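Side-chain contacts in forkhead-associated 1 (PDB 6C4U), which is an engineered forkhead-associated domain that binds a phosphothreonine peptide from the human transcription factor c-Myc: residues F[62-67]-F[91-96]; F[69-74]-F[115-120]; F[7-10]-F[16-19]; F[101-106]-F[110-115]; F[44-49]-F[57-62]. All coordinates share one frame; numbering follows the deposited sequence.

Contact 1 of 5, residues F[62-67]-F[91-96]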
# COMPACT_ATOMS: atom_id res chain seq x y z
N GLN F 62 1.50 -3.21 3.85
CA GLN F 62 2.69 -2.91 3.08
C GLN F 62 2.41 -3.22 1.64
O GLN F 62 1.57 -4.07 1.32
CB GLN F 62 3.88 -3.78 3.52
CG GLN F 62 4.04 -3.95 5.02
CD GLN F 62 5.32 -4.58 5.43
OE1 GLN F 62 6.24 -3.88 5.82
NE2 GLN F 62 5.36 -5.90 5.43
N ILE F 63 3.13 -2.53 0.76
CA ILE F 63 3.12 -2.83 -0.65
C ILE F 63 4.54 -3.22 -1.00
O ILE F 63 5.49 -2.54 -0.62
CB ILE F 63 2.60 -1.63 -1.48
CG1 ILE F 63 1.10 -1.45 -1.18
CG2 ILE F 63 2.83 -1.86 -2.97
CD1 ILE F 63 0.45 -0.26 -1.83
N LEU F 64 4.68 -4.34 -1.69
CA LEU F 64 5.98 -4.90 -2.00
C LEU F 64 6.22 -4.85 -3.49
O LEU F 64 5.35 -5.24 -4.26
CB LEU F 64 6.04 -6.35 -1.54
CG LEU F 64 6.22 -6.65 -0.07
CD1 LEU F 64 5.21 -5.99 0.84
CD2 LEU F 64 6.22 -8.17 0.06
N LEU F 65 7.40 -4.42 -3.88
CA LEU F 65 7.82 -4.49 -5.27
C LEU F 65 8.51 -5.82 -5.51
O LEU F 65 9.58 -6.05 -4.99
CB LEU F 65 8.75 -3.33 -5.65
CG LEU F 65 9.29 -3.34 -7.07
CD1 LEU F 65 8.22 -3.44 -8.14
CD2 LEU F 65 10.07 -2.06 -7.34
N GLY F 66 7.88 -6.69 -6.30
CA GLY F 66 8.43 -7.98 -6.70
C GLY F 66 9.54 -7.91 -7.74
O GLY F 66 9.78 -6.86 -8.33
N GLU F 67 10.21 -9.04 -7.94
CA GLU F 67 11.24 -9.20 -8.97
C GLU F 67 10.67 -8.97 -10.37
O GLU F 67 11.29 -8.33 -11.21
CB GLU F 67 11.86 -10.60 -8.86
CG GLU F 67 13.18 -10.81 -9.61
CD GLU F 67 13.99 -11.97 -9.10
OE1 GLU F 67 13.44 -12.84 -8.40
OE2 GLU F 67 15.19 -12.00 -9.43
N ASN F 91 -1.49 -11.30 6.83
CA ASN F 91 -0.16 -11.84 6.54
C ASN F 91 -0.07 -12.66 5.25
O ASN F 91 0.77 -13.54 5.15
CB ASN F 91 0.37 -12.58 7.77
CG ASN F 91 0.73 -11.62 8.89
OD1 ASN F 91 0.12 -11.61 9.97
ND2 ASN F 91 1.75 -10.78 8.62
N SER F 92 -0.91 -12.35 4.28
CA SER F 92 -0.86 -12.95 2.94
C SER F 92 -0.26 -11.94 1.97
O SER F 92 -0.05 -10.77 2.32
CB SER F 92 -2.26 -13.31 2.46
OG SER F 92 -3.02 -12.13 2.23
N TYR F 93 -0.02 -12.38 0.74
CA TYR F 93 0.63 -11.54 -0.26
C TYR F 93 -0.22 -11.52 -1.54
O TYR F 93 -0.09 -12.40 -2.38
CB TYR F 93 2.10 -12.01 -0.48
CG TYR F 93 2.91 -11.87 0.81
CD1 TYR F 93 3.52 -10.66 1.15
CD2 TYR F 93 2.99 -12.91 1.72
CE1 TYR F 93 4.23 -10.51 2.32
CE2 TYR F 93 3.67 -12.76 2.93
CZ TYR F 93 4.30 -11.56 3.23
OH TYR F 93 4.99 -11.41 4.43
N GLN F 94 -1.10 -10.52 -1.67
CA GLN F 94 -2.05 -10.44 -2.80
C GLN F 94 -1.55 -9.55 -3.93
O GLN F 94 -1.04 -8.46 -3.66
CB GLN F 94 -3.40 -9.90 -2.32
CG GLN F 94 -3.98 -10.57 -1.09
CD GLN F 94 -4.40 -12.01 -1.30
OE1 GLN F 94 -4.19 -12.58 -2.37
NE2 GLN F 94 -5.03 -12.59 -0.27
N LEU F 95 -1.72 -10.00 -5.17
CA LEU F 95 -1.28 -9.24 -6.36
C LEU F 95 -2.13 -7.99 -6.56
O LEU F 95 -3.35 -8.07 -6.52
CB LEU F 95 -1.41 -10.11 -7.62
CG LEU F 95 -0.67 -9.54 -8.85
CD1 LEU F 95 0.85 -9.83 -8.79
CD2 LEU F 95 -1.27 -10.08 -10.12
N LEU F 96 -1.48 -6.86 -6.78
CA LEU F 96 -2.16 -5.61 -7.08
C LEU F 96 -2.23 -5.41 -8.58
O LEU F 96 -1.21 -5.42 -9.27
CB LEU F 96 -1.48 -4.40 -6.45
CG LEU F 96 -1.56 -4.31 -4.94
CD1 LEU F 96 -0.69 -3.18 -4.46
CD2 LEU F 96 -2.99 -4.07 -4.51
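Ile63 and Leu64 lie across from Leu96 and Tyr93 over a gap too wide for backbone pairing: the CA atoms of Leu64 and Tyr93 are 8.7 Å apart, because strand 71-75 runs between the two segments. This is one of the two sheets of the FHA beta sandwich, and the contact reaches over that intervening strand on both of its faces. On the inner face, Ile63 and Leu96 cross at about a right angle. The methyl CD1 of Leu96 is the touching branch; it lies 4.0 Å from Ile63 CG2 and at nearly the same range from Ile63 CG1 and CD1, so it rests against the whole of the branched side chain. Leu96 also packs on Leu71 and Leu73 of the strand between, while Ile63 leans on Phe40 of strand 34-41, which makes this half a continuous apolar layer. On the other face the partners are Leu64 and Tyr93. Tyr93 CG stands anti to its own carbonyl carbon (chi1 -62°), and from there the ring swings in toward Leu64, although its CB does not point that way. Ile34 lies against Leu64, and Asn74 lies against Tyr93. No hydrogen bond spans the two segments, so dispersion between aliphatic and aromatic carbons does the work; polar ties run through the strand between, by its backbone and through Asn74, whose OD1 accepts from Gln62 NE2 and whose ND2 donates to Ser92 O. The Tyr93 ring is met obliquely by Leu64 CD2, which lies 3.8 Å from ring atom CE1.

Contact 2 of 5, residues F[69-74]-F[115-120]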
# COMPACT_ATOMS: atom_id res chain seq x y z
N GLY F 69 8.52 -6.93 -11.32
CA GLY F 69 8.05 -5.56 -11.51
C GLY F 69 6.62 -5.32 -11.01
O GLY F 69 6.12 -4.21 -11.13
N ASN F 70 5.97 -6.34 -10.44
CA ASN F 70 4.59 -6.23 -9.94
C ASN F 70 4.56 -5.94 -8.45
O ASN F 70 5.55 -6.05 -7.75
CB ASN F 70 3.81 -7.53 -10.19
CG ASN F 70 3.52 -7.78 -11.65
OD1 ASN F 70 3.51 -6.86 -12.48
ND2 ASN F 70 3.26 -9.04 -11.97
N LEU F 71 3.39 -5.55 -7.98
CA LEU F 71 3.19 -5.08 -6.63
C LEU F 71 2.34 -6.07 -5.87
O LEU F 71 1.42 -6.66 -6.42
CB LEU F 71 2.54 -3.71 -6.64
CG LEU F 71 3.30 -2.63 -7.42
CD1 LEU F 71 2.51 -1.35 -7.54
CD2 LEU F 71 4.68 -2.40 -6.81
N LEU F 72 2.63 -6.23 -4.59
CA LEU F 72 1.90 -7.12 -3.71
C LEU F 72 1.44 -6.38 -2.48
O LEU F 72 2.15 -5.51 -1.99
CB LEU F 72 2.81 -8.27 -3.30
CG LEU F 72 3.24 -9.19 -4.42
CD1 LEU F 72 4.44 -9.99 -3.94
CD2 LEU F 72 2.13 -10.14 -4.84
N LEU F 73 0.29 -6.79 -1.96
CA LEU F 73 -0.30 -6.18 -0.78
C LEU F 73 -0.28 -7.14 0.43
O LEU F 73 -0.87 -8.23 0.37
CB LEU F 73 -1.73 -5.74 -1.11
CG LEU F 73 -2.63 -5.35 0.09
CD1 LEU F 73 -2.15 -4.09 0.75
CD2 LEU F 73 -4.06 -5.18 -0.34
N ASN F 74 0.37 -6.71 1.52
CA ASN F 74 0.51 -7.51 2.75
C ASN F 74 -0.34 -6.84 3.84
O ASN F 74 0.05 -5.78 4.34
CB ASN F 74 2.03 -7.59 3.14
CG ASN F 74 2.35 -8.62 4.25
OD1 ASN F 74 3.35 -8.48 4.99
ND2 ASN F 74 1.54 -9.67 4.33
N LEU F 115 -8.08 4.20 -0.87
CA LEU F 115 -6.92 4.59 -1.68
C LEU F 115 -6.96 3.81 -2.99
O LEU F 115 -7.42 2.67 -3.01
CB LEU F 115 -5.63 4.25 -0.96
CG LEU F 115 -5.48 4.66 0.49
CD1 LEU F 115 -4.05 4.28 0.94
CD2 LEU F 115 -5.85 6.11 0.75
N VAL F 116 -6.47 4.41 -4.06
CA VAL F 116 -6.49 3.76 -5.36
C VAL F 116 -5.09 3.74 -5.94
O VAL F 116 -4.39 4.76 -5.95
CB VAL F 116 -7.47 4.47 -6.32
CG1 VAL F 116 -7.43 3.84 -7.70
CG2 VAL F 116 -8.88 4.36 -5.76
N ILE F 117 -4.69 2.56 -6.44
CA ILE F 117 -3.34 2.36 -6.94
C ILE F 117 -3.36 2.57 -8.43
O ILE F 117 -4.22 1.99 -9.13
CB ILE F 117 -2.81 0.92 -6.66
CG1 ILE F 117 -3.01 0.54 -5.19
CG2 ILE F 117 -1.34 0.79 -7.03
CD1 ILE F 117 -2.43 1.53 -4.21
N PHE F 118 -2.42 3.41 -8.89
CA PHE F 118 -2.25 3.65 -10.31
C PHE F 118 -0.81 3.25 -10.58
O PHE F 118 0.12 3.82 -10.02
CB PHE F 118 -2.60 5.07 -10.69
CG PHE F 118 -2.25 5.43 -12.09
CD1 PHE F 118 -2.75 4.75 -13.22
CD2 PHE F 118 -1.45 6.50 -12.30
CE1 PHE F 118 -2.42 5.14 -14.48
CE2 PHE F 118 -1.11 6.93 -13.61
CZ PHE F 118 -1.60 6.22 -14.69
N ILE F 119 -0.64 2.21 -11.39
CA ILE F 119 0.61 1.54 -11.56
C ILE F 119 1.23 2.07 -12.86
O ILE F 119 0.64 1.96 -13.92
CB ILE F 119 0.49 0.02 -11.62
CG1 ILE F 119 -0.23 -0.47 -10.34
CG2 ILE F 119 1.85 -0.64 -11.78
CD1 ILE F 119 -0.60 -2.00 -10.23
N ASN F 120 2.43 2.64 -12.74
CA ASN F 120 3.16 3.16 -13.88
C ASN F 120 3.73 2.00 -14.70
O ASN F 120 4.73 1.38 -14.29
CB ASN F 120 4.27 4.10 -13.43
CG ASN F 120 5.17 4.57 -14.58
OD1 ASN F 120 4.87 4.32 -15.75
ND2 ASN F 120 6.27 5.22 -14.25
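No ring or amide takes part where Leu71 meets Ile119 and Ile117: the contact is wholly aliphatic, and the one aromatic ring of the two segments, that of Phe118, turns away from it and packs on Arg7 and Gln98. Leu71 reaches across from strand 71-75. Its chi1 of -58° sets CG anti to the carbonyl carbon and carries the side chain out toward the opposite strand, where it meets Ile119 tip to tip. The methyl CD1 of Leu71 comes to 4.0 Å from Ile119 CG1 and is only slightly farther from the terminal methyl of that isoleucine. The same CD1 lies 4.4 Å from Ile117 CG2, a looser approach, so one leucine methyl serves two residues that alternate along strand 112-119. Val5 and Phe6 of strand 4-10, with Ile63, Leu65 and Leu96 of its own sheet, crowd round Leu71. Just beyond Ile119 the strand gives way to helix 121-125: Asn120 is the N-cap, its OD1 accepting from Lys122 N. Leucine and isoleucine meeting between two facing sheets without a hydrogen bond, Leu71 and Ile117 buried and Ile119 partly exposed, is the core packing of the FHA beta sandwich.

Contact 3 of 5, residues F[7-10]-F[16-19]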
# COMPACT_ATOMS: atom_id res chain seq x y z
N ARG F 7 1.41 5.14 -7.95
CA ARG F 7 0.86 6.37 -7.40
C ARG F 7 -0.41 6.03 -6.64
O ARG F 7 -1.19 5.17 -7.04
CB ARG F 7 0.59 7.31 -8.55
CG ARG F 7 -0.26 8.52 -8.20
CD ARG F 7 -0.42 9.42 -9.45
NE ARG F 7 0.78 10.17 -9.77
CZ ARG F 7 1.31 10.34 -11.01
NH1 ARG F 7 0.79 9.73 -12.06
NH2 ARG F 7 2.40 11.06 -11.14
N VAL F 8 -0.62 6.76 -5.55
CA VAL F 8 -1.71 6.46 -4.61
C VAL F 8 -2.57 7.69 -4.43
O VAL F 8 -2.11 8.74 -4.01
CB VAL F 8 -1.17 6.02 -3.23
CG1 VAL F 8 -2.25 5.87 -2.22
CG2 VAL F 8 -0.43 4.71 -3.36
N ILE F 9 -3.84 7.52 -4.76
CA ILE F 9 -4.81 8.61 -4.82
C ILE F 9 -5.91 8.33 -3.84
O ILE F 9 -6.48 7.24 -3.81
CB ILE F 9 -5.40 8.60 -6.25
CG1 ILE F 9 -4.28 8.67 -7.27
CG2 ILE F 9 -6.34 9.72 -6.48
CD1 ILE F 9 -4.74 8.38 -8.66
N SER F 10 -6.33 9.36 -3.07
CA SER F 10 -7.43 9.26 -2.13
C SER F 10 -8.73 9.67 -2.81
O SER F 10 -8.75 10.70 -3.49
CB SER F 10 -7.17 10.18 -0.98
OG SER F 10 -8.11 10.07 0.08
N PRO F 16 -3.69 14.19 -0.06
CA PRO F 16 -3.23 14.23 -1.45
C PRO F 16 -2.34 13.09 -2.07
O PRO F 16 -1.47 12.34 -1.47
CB PRO F 16 -2.45 15.53 -1.56
CG PRO F 16 -2.38 16.07 -0.12
CD PRO F 16 -2.80 14.96 0.80
N ILE F 17 -2.53 13.05 -3.34
CA ILE F 17 -1.76 12.17 -4.22
C ILE F 17 -0.34 11.99 -3.68
O ILE F 17 0.30 12.98 -3.24
CB ILE F 17 -1.73 12.80 -5.56
CG1 ILE F 17 -3.11 12.67 -6.24
CG2 ILE F 17 -0.73 12.11 -6.54
CD1 ILE F 17 -3.34 13.65 -7.37
N ARG F 18 0.12 10.74 -3.68
CA ARG F 18 1.51 10.41 -3.37
C ARG F 18 2.11 9.45 -4.38
O ARG F 18 1.47 8.47 -4.76
CB ARG F 18 1.64 9.80 -2.00
CG ARG F 18 1.77 10.71 -0.82
CD ARG F 18 3.07 11.51 -0.77
NE ARG F 18 2.94 12.53 0.24
CZ ARG F 18 2.49 13.79 0.06
NH1 ARG F 18 2.09 14.22 -1.14
NH2 ARG F 18 2.42 14.61 1.10
N ASP F 19 3.28 9.84 -4.88
CA ASP F 19 4.04 9.07 -5.85
C ASP F 19 5.14 8.33 -5.14
O ASP F 19 5.77 8.87 -4.19
CB ASP F 19 4.65 10.11 -6.82
CG ASP F 19 3.68 10.61 -7.86
OD1 ASP F 19 2.56 10.01 -7.97
OD2 ASP F 19 4.05 11.56 -8.57
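Arg7 leaves its strand extended, with CG opposite the backbone N (chi1 167°), then bends at chi3 (-75°), and that bend lays its guanidinium against the carboxylate of Asp19. The two side chains run side by side in the same direction from a non-hydrogen-bonded pair of the antiparallel ladder. Arg7 grips side-on with two nitrogens: NE goes to OD1 of Asp19 on its syn lone pair, and NH2 of Arg7 reaches OD2 of Asp19 at 3.1 Å. The fit is not flat, since the two planes are 51° apart and both oxygens sit off the guanidinium plane. Beside the salt bridge, Ile17 CG2 crosses the aliphatic stem obliquely, 4.0 Å from Arg7 CD. A leucine in place of Arg7 would probably leave the Asp19 carboxylate without its two-pronged partner and free to turn. The backbone holds the strands together at the next pair: Val8 N donates to Arg18 O at 2.8 Å, and Arg18 N returns a bond to Val8 O at 3.0 Å. Farther along, Ile9 CG1 touches Ile17 CG1 at 4.3 Å, a light contact near the surface. Strand 4-10 lies between 18-21, an outermost strand of its sheet, and 112-119; Arg7 packs on Phe118 there, while on the other face Val8 lies against Leu115 and Ile117, and both Val8 and Arg18 touch Tyr48 of strand 48-49.

Contact 4 of 5, residues F[101-106]-F[110-115]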
# COMPACT_ATOMS: atom_id res chain seq x y z
N GLU F 101 -8.46 -0.83 -5.52
CA GLU F 101 -8.90 0.04 -4.43
C GLU F 101 -8.66 -0.61 -3.07
O GLU F 101 -9.31 -1.59 -2.70
CB GLU F 101 -10.38 0.40 -4.61
CG GLU F 101 -10.92 1.47 -3.66
CD GLU F 101 -12.42 1.74 -3.87
OE1 GLU F 101 -13.16 0.92 -4.49
OE2 GLU F 101 -12.91 2.79 -3.44
N ILE F 102 -7.73 -0.03 -2.32
CA ILE F 102 -7.37 -0.48 -0.98
C ILE F 102 -8.18 0.33 0.02
O ILE F 102 -8.18 1.55 -0.03
CB ILE F 102 -5.85 -0.32 -0.74
CG1 ILE F 102 -5.08 -1.12 -1.81
CG2 ILE F 102 -5.44 -0.86 0.61
CD1 ILE F 102 -3.58 -1.00 -1.74
N THR F 103 -8.85 -0.35 0.95
CA THR F 103 -9.81 0.28 1.86
C THR F 103 -9.56 -0.16 3.28
O THR F 103 -9.33 -1.34 3.51
CB THR F 103 -11.27 -0.13 1.51
OG1 THR F 103 -11.32 -0.81 0.23
CG2 THR F 103 -12.15 1.06 1.49
N VAL F 104 -9.62 0.77 4.24
CA VAL F 104 -9.45 0.43 5.67
C VAL F 104 -10.58 1.07 6.46
O VAL F 104 -11.17 2.03 6.03
CB VAL F 104 -8.07 0.87 6.22
CG1 VAL F 104 -6.96 0.25 5.40
CG2 VAL F 104 -7.92 2.38 6.23
N ARG F 105 -10.88 0.56 7.64
CA ARG F 105 -11.96 1.13 8.47
C ARG F 105 -11.42 2.18 9.42
O ARG F 105 -10.26 2.08 9.89
CB ARG F 105 -12.64 0.04 9.25
CG ARG F 105 -13.36 -0.97 8.38
CD ARG F 105 -13.28 -2.41 8.90
NE ARG F 105 -13.98 -2.59 10.18
CZ ARG F 105 -13.72 -3.51 11.10
NH1 ARG F 105 -12.77 -4.44 10.90
NH2 ARG F 105 -14.41 -3.53 12.23
N THR F 106 -12.24 3.21 9.66
CA THR F 106 -11.88 4.39 10.46
C THR F 106 -12.79 4.53 11.69
O THR F 106 -12.31 4.82 12.80
CB THR F 106 -12.00 5.66 9.60
OG1 THR F 106 -13.02 5.47 8.61
CG2 THR F 106 -10.67 5.95 8.86
N GLY F 110 -18.68 2.46 10.38
CA GLY F 110 -18.48 1.85 9.07
C GLY F 110 -18.20 2.90 8.03
O GLY F 110 -18.52 2.72 6.86
N THR F 111 -17.62 4.03 8.45
CA THR F 111 -16.94 4.92 7.51
C THR F 111 -15.56 4.32 7.24
O THR F 111 -15.07 3.42 7.95
CB THR F 111 -16.84 6.39 7.99
OG1 THR F 111 -15.89 6.50 9.04
CG2 THR F 111 -18.20 6.94 8.45
N ILE F 112 -14.94 4.84 6.20
CA ILE F 112 -13.83 4.16 5.52
C ILE F 112 -12.80 5.18 5.06
O ILE F 112 -13.11 6.36 4.83
CB ILE F 112 -14.33 3.26 4.35
CG1 ILE F 112 -14.78 4.05 3.07
CG2 ILE F 112 -15.33 2.22 4.87
CD1 ILE F 112 -15.25 3.18 1.94
N LEU F 113 -11.57 4.72 4.87
CA LEU F 113 -10.55 5.45 4.12
C LEU F 113 -10.21 4.58 2.89
O LEU F 113 -10.13 3.35 2.99
CB LEU F 113 -9.36 5.68 5.01
CG LEU F 113 -8.10 6.34 4.36
CD1 LEU F 113 -8.35 7.53 3.44
CD2 LEU F 113 -7.12 6.74 5.45
N SER F 114 -10.10 5.23 1.73
CA SER F 114 -10.06 4.50 0.46
C SER F 114 -8.99 5.07 -0.44
O SER F 114 -8.97 6.29 -0.69
CB SER F 114 -11.41 4.59 -0.23
OG SER F 114 -11.50 3.65 -1.28
N LEU F 115 -8.08 4.20 -0.87
CA LEU F 115 -6.92 4.59 -1.68
C LEU F 115 -6.96 3.81 -2.99
O LEU F 115 -7.42 2.67 -3.01
CB LEU F 115 -5.63 4.25 -0.96
CG LEU F 115 -5.48 4.66 0.49
CD1 LEU F 115 -4.05 4.28 0.94
CD2 LEU F 115 -5.85 6.11 0.75
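Ile102 and Leu115, joined by backbone bonds, and Val104 and Leu113, which also pack side chain to side chain, form the tight half of this antiparallel hairpin, all turned to the buried face. Each is a hydrogen-bonded pair: Leu115 N donates to Ile102 O at 2.8 Å and nearly straight (171°), and Val104 N donates to Leu113 O at 2.9 Å, with a bond returned in each case. Val104 and Leu113 lie side by side, pointing the same way, with Val104 CG2 against Leu113 CB at 3.8 Å. Ile102 and Leu115 instead turn inward onto Phe61. The opposite face is more polar and partly open to solvent. There Ile112, the exposed residue, puts CD1 obliquely against Thr103 CG2 at 3.8 Å. Glu101 reaches over with an extended chain, and Ser114 OG donates to its OE2 at 2.7 Å, on the anti side and 25° out of the carboxylate plane. A leucine at Glu101 would probably leave the buried Ser114 hydroxyl without this acceptor. Toward the turn the ladder frays: Thr106 N to Thr111 O is a weak bond, and the two threonine side chains cross at about a right angle, Thr106 OG1 donating to Thr111 OG1 at 3.1 Å. Thr111 OG1 is also hydrogen-bonded to Asp107 OD2. Arg105, on the same face as Ile112, packs on an apolar side chain of the bound peptide. The chemistry divides the hairpin in two: greasy pairs seal one face into the sandwich, while hydroxyl and carboxylate bonds tie the outer face and turn end, where the peptide is met by packing.

Contact 5 of 5, residues F[44-49]-F[57-62]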
# COMPACT_ATOMS: atom_id res chain seq x y z
N PRO F 44 3.39 7.95 11.67
CA PRO F 44 3.97 8.77 10.60
C PRO F 44 5.39 8.38 10.17
O PRO F 44 5.90 8.95 9.20
CB PRO F 44 3.98 10.17 11.20
CG PRO F 44 4.06 9.94 12.66
CD PRO F 44 3.21 8.73 12.91
N ALA F 45 6.01 7.45 10.89
CA ALA F 45 7.24 6.80 10.43
C ALA F 45 7.05 6.05 9.13
O ALA F 45 8.03 5.86 8.40
CB ALA F 45 7.75 5.82 11.48
N CYS F 46 5.81 5.62 8.85
CA CYS F 46 5.48 4.92 7.61
C CYS F 46 5.78 5.74 6.38
O CYS F 46 5.99 6.95 6.45
CB CYS F 46 3.99 4.54 7.60
SG CYS F 46 3.48 3.36 8.88
N ASP F 47 5.82 5.08 5.23
CA ASP F 47 6.02 5.77 3.97
C ASP F 47 4.80 6.63 3.61
O ASP F 47 4.95 7.71 3.07
CB ASP F 47 6.34 4.78 2.87
CG ASP F 47 7.67 4.08 3.09
OD1 ASP F 47 8.71 4.68 2.73
OD2 ASP F 47 7.67 2.94 3.60
N TYR F 48 3.60 6.12 3.90
CA TYR F 48 2.34 6.84 3.68
C TYR F 48 1.61 6.92 4.99
O TYR F 48 1.27 5.90 5.59
CB TYR F 48 1.47 6.07 2.69
CG TYR F 48 0.30 6.84 2.11
CD1 TYR F 48 0.48 7.72 1.06
CD2 TYR F 48 -1.00 6.63 2.56
CE1 TYR F 48 -0.61 8.41 0.50
CE2 TYR F 48 -2.08 7.26 1.99
CZ TYR F 48 -1.89 8.20 1.00
OH TYR F 48 -2.93 8.85 0.40
N HIS F 49 1.38 8.14 5.47
CA HIS F 49 0.66 8.32 6.72
C HIS F 49 -0.82 8.25 6.42
O HIS F 49 -1.36 9.10 5.71
CB HIS F 49 1.04 9.65 7.36
CG HIS F 49 0.51 9.81 8.74
ND1 HIS F 49 -0.04 10.99 9.20
CD2 HIS F 49 0.43 8.93 9.77
CE1 HIS F 49 -0.42 10.83 10.45
NE2 HIS F 49 -0.15 9.59 10.82
N SER F 57 -4.15 0.53 12.36
CA SER F 57 -2.89 0.04 12.92
C SER F 57 -1.70 0.94 12.57
O SER F 57 -1.69 1.58 11.52
CB SER F 57 -2.65 -1.42 12.48
OG SER F 57 -3.80 -2.22 12.74
N ASN F 58 -0.73 1.01 13.48
CA ASN F 58 0.47 1.84 13.30
C ASN F 58 1.21 1.50 12.04
O ASN F 58 1.67 2.39 11.32
CB ASN F 58 1.42 1.68 14.49
CG ASN F 58 0.96 2.45 15.69
OD1 ASN F 58 1.24 3.64 15.82
ND2 ASN F 58 0.21 1.77 16.57
N LYS F 59 1.36 0.20 11.80
CA LYS F 59 1.77 -0.32 10.51
C LYS F 59 0.64 -1.24 10.09
O LYS F 59 0.46 -2.32 10.65
CB LYS F 59 3.13 -1.03 10.58
CG LYS F 59 4.31 -0.09 10.76
CD LYS F 59 5.64 -0.37 10.09
CE LYS F 59 6.64 0.66 10.64
NZ LYS F 59 7.71 1.22 9.73
N HIS F 60 -0.12 -0.77 9.11
CA HIS F 60 -1.39 -1.38 8.74
C HIS F 60 -1.28 -2.30 7.53
O HIS F 60 -1.83 -3.40 7.54
CB HIS F 60 -2.42 -0.29 8.48
CG HIS F 60 -3.82 -0.79 8.50
ND1 HIS F 60 -4.67 -0.56 9.56
CD2 HIS F 60 -4.51 -1.55 7.61
CE1 HIS F 60 -5.83 -1.15 9.31
NE2 HIS F 60 -5.76 -1.76 8.14
N PHE F 61 -0.61 -1.85 6.48
CA PHE F 61 -0.33 -2.75 5.35
C PHE F 61 0.94 -2.31 4.65
O PHE F 61 1.41 -1.20 4.87
CB PHE F 61 -1.53 -2.88 4.39
CG PHE F 61 -1.91 -1.60 3.68
CD1 PHE F 61 -2.82 -0.71 4.26
CD2 PHE F 61 -1.38 -1.27 2.43
CE1 PHE F 61 -3.16 0.48 3.63
CE2 PHE F 61 -1.73 -0.09 1.79
CZ PHE F 61 -2.61 0.78 2.39
N GLN F 62 1.50 -3.21 3.85
CA GLN F 62 2.69 -2.91 3.08
C GLN F 62 2.41 -3.22 1.64
O GLN F 62 1.57 -4.07 1.32
CB GLN F 62 3.88 -3.78 3.52
CG GLN F 62 4.04 -3.95 5.02
CD GLN F 62 5.32 -4.58 5.43
OE1 GLN F 62 6.24 -3.88 5.82
NE2 GLN F 62 5.36 -5.90 5.43
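Right behind Asn58 and Lys59, which meet Cys46 across this contact, the backbone N of Ser57 donates to His60 ND1 at 3.0 Å, in the plane of the imidazole. The other ring nitrogen, NE2, is hydrogen-bonded to Gly80 O, so the ring is pinned at both nitrogens and its rotation fixed; ND1 as acceptor is consistent with a proton on NE2. The bond lies within the loop that meets the ligand: Ser57 OG and Asn58 N both hydrogen-bond a modified side chain of the bound peptide, presumably its phosphothreonine, as expected of the FHA recognition loops. Across from the loop sits Cys46. Its thiol, anti to the carbonyl carbon (chi1 -64°), points in toward the loop, where SG lies 3.2 Å from Asn58 O and 4.0 Å from Lys59 CG. It thus rests on a carbonyl oxygen and on the start of the lysine stem, which is bent at chi2. Bent again at chi4, Lys59 leaves NZ 6.4 Å from Asp47 OD2, too far for a salt bridge, though the opposite charges may attract weakly. Asp47 OD2 itself accepts from Thr39 N. Both segments are thereby gathered onto strand 34-41: Cys46 and Lys59 touch Thr39, Tyr48 pairs with it through the backbone, and His60 with Phe61 forms a classic beta bulge opposite Phe40, on whose ring Phe61 stacks as strand 61-66 begins.

In the fold
Along the chain, contact 3 comes first as the N-terminal hairpin and contact 5 follows; contacts 1 and 2 then interleave, segment 69-74 falling between the segments of contact 1, and contact 4 lies within the stretch that contact 2 brackets. Contacts 3 and 4 belong to one sheet, where strand 112-119 lies between strands 4-10 and 101-105; their centres are 14 Å apart. Contacts 1 and 5 sit on the other sheet, sharing strand 61-66, with centres 15 Å apart. Contact 2 bridges the two sheets, 8 Å from contact 1 between centres. Ile102 packs on Ile63, Leu73 and Ile117, knitting contacts 1, 2 and 4 into one core. The peptide is met at contacts 4 and 5, at one end of the sandwich.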